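PDB 6RY0: mannan endo-1,6-alpha-mannosidase from Chaetomium thermophilum, which probably cleaves alpha-1,6-mannosidic linkages and is thought to act as a transglycosidase that transfers GPI-anchored glycoproteins into the fungal cell wall. Local coordinates for residues A355-C360 / M393-A398. Numbering follows the deposited sequence. Where two conformers were deposited one is given.
Sequences AAVKQC and MSVLAA
Val-395 receives the sulfur of Cys-360 between its two methyls, SG lying 3.7 Å from CG1 and 3.8 Å from CG2. The pairing joins helix 389-401 to the last residues of helix 342-358 and the two that follow, in the (alpha/alpha)6 barrel of the GH76 family, and it illustrates how one beta-branched side chain can touch four residues of a neighbouring segment. With CG1 anti to the backbone N (chi1 -180°), the fork opens across the interface, and each arm finds a second neighbour. CG2 lies 4.2 Å from CB of Ala-356, and the CA atoms of Ala-356 and Val-395 are the nearest such pair across the contact, 6.0 Å from CA to CA. CG1 of Val-395 makes a looser contact with CG1 of Val-357, 4.4 Å away. Beyond the pair, Leu-43 of helix 33-48 and Trp-373 of a loop also touch Val-395.

The sulfur does double duty, since the SG that touches the valine is itself one half of the disulfide to Cys-369. The contact is mostly apolar, yet a polar group sits at its margin. Gln-359 folds back toward Ala-356, its first two side-chain torsions both bending the chain, which brings its amide close to the valine: NE2 is 4.3 Å from Val-395 CG2. That same nitrogen donates to O of Ala-356 at 2.8 Å, meeting a lone pair in the carbonyl plane with an N-H...O angle of 156°.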
loop_
_atom_site.group_PDB
_atom_site.type_symbol
_atom_site.label_atom_id
_atom_site.label_comp_id
_atom_site.label_asym_id
_atom_site.label_seq_id
_atom_site.Cartn_x
_atom_site.Cartn_y
_atom_site.Cartn_z
ATOM N N ALA A 355 1.787 0.368 21.175
ATOM C CA ALA A 355 2.700 -0.760 21.223
ATOM C C ALA A 355 3.872 -0.537 20.283
ATOM O O ALA A 355 5.027 -0.854 20.605
ATOM C CB ALA A 355 1.959 -2.042 20.904
ATOM N N ALA A 356 3.620 0.018 19.110
ATOM C CA ALA A 356 4.706 0.318 18.168
ATOM C C ALA A 356 5.762 1.191 18.852
ATOM O O ALA A 356 6.948 0.887 18.828
ATOM C CB ALA A 356 4.155 1.020 16.940
ATOM N N VAL A 357 5.346 2.285 19.461
ATOM C CA VAL A 357 6.354 3.187 20.040
ATOM C C VAL A 357 6.965 2.612 21.313
ATOM O O VAL A 357 8.122 2.893 21.609
ATOM C CB VAL A 357 5.882 4.610 20.264
ATOM C CG1 VAL A 357 5.577 5.301 18.945
ATOM C CG2 VAL A 357 4.738 4.727 21.218
ATOM N N LYS A 358 6.242 1.782 22.059
ATOM C CA LYS A 358 6.804 1.203 23.292
ATOM C C LYS A 358 8.066 0.397 23.011
ATOM O O LYS A 358 8.952 0.352 23.867
ATOM C CB LYS A 358 5.761 0.345 23.990
ATOM C CG LYS A 358 6.254 -0.353 25.228
ATOM C CD LYS A 358 6.274 0.571 26.400
ATOM C CE LYS A 358 6.677 -0.162 27.675
ATOM N NZ LYS A 358 6.853 0.789 28.799
ATOM N N GLN A 359 8.161 -0.237 21.830
ATOM C CA GLN A 359 9.315 -1.034 21.501
ATOM C C GLN A 359 10.333 -0.320 20.637
ATOM O O GLN A 359 11.361 -0.917 20.307
ATOM C CB GLN A 359 8.931 -2.412 20.940
ATOM C CG GLN A 359 8.124 -2.393 19.648
ATOM C CD GLN A 359 8.966 -2.132 18.408
ATOM O OE1 GLN A 359 9.928 -2.857 18.118
ATOM N NE2 GLN A 359 8.615 -1.100 17.667
ATOM N N CYS A 360 10.124 0.965 20.329
ATOM C CA CYS A 360 11.135 1.747 19.618
ATOM C C CYS A 360 12.118 2.321 20.634
ATOM O O CYS A 360 12.125 3.517 20.932
ATOM C CB CYS A 360 10.528 2.851 18.784
ATOM S SG CYS A 360 9.551 2.295 17.363
ATOM N N MET A 393 9.436 2.146 8.593
ATOM C CA MET A 393 8.340 2.658 7.768
ATOM C C MET A 393 6.991 2.397 8.450
ATOM O O MET A 393 6.098 3.251 8.441
ATOM C CB MET A 393 8.384 1.976 6.396
ATOM C CG MET A 393 7.495 2.659 5.340
ATOM S SD MET A 393 7.318 1.759 3.786
ATOM C CE MET A 393 9.026 1.496 3.366
ATOM N N SER A 394 6.851 1.200 9.023
ATOM C CA SER A 394 5.611 0.834 9.670
ATOM C C SER A 394 5.324 1.663 10.906
ATOM O O SER A 394 4.162 2.042 11.120
ATOM C CB SER A 394 5.580 -0.666 9.971
ATOM O OG SER A 394 5.468 -1.393 8.764
ATOM N N VAL A 395 6.337 1.954 11.731
ATOM C CA VAL A 395 6.085 2.796 12.886
ATOM C C VAL A 395 5.788 4.236 12.452
ATOM O O VAL A 395 4.894 4.874 13.003
ATOM C CB VAL A 395 7.224 2.743 13.908
ATOM C CG1 VAL A 395 6.901 3.636 15.102
ATOM C CG2 VAL A 395 7.446 1.299 14.352
ATOM N N LEU A 396 6.526 4.749 11.468
ATOM C CA LEU A 396 6.232 6.070 10.928
ATOM C C LEU A 396 4.766 6.169 10.482
ATOM O O LEU A 396 4.066 7.141 10.789
ATOM C CB LEU A 396 7.170 6.394 9.778
ATOM C CG LEU A 396 6.868 7.678 8.986
ATOM C CD1 LEU A 396 6.940 8.894 9.867
ATOM C CD2 LEU A 396 7.846 7.798 7.831
ATOM N N ALA A 397 4.306 5.159 9.750
ATOM C CA ALA A 397 2.932 5.118 9.277
ATOM C C ALA A 397 1.933 5.110 10.432
ATOM O O ALA A 397 0.950 5.850 10.429
ATOM C CB ALA A 397 2.752 3.864 8.417
ATOM N N ALA A 398 2.182 4.271 11.427
ATOM C CA ALA A 398 1.253 4.146 12.550
ATOM C C ALA A 398 1.170 5.432 13.351
ATOM O O ALA A 398 0.085 5.860 13.745
ATOM C CB ALA A 398 1.652 2.974 13.448
#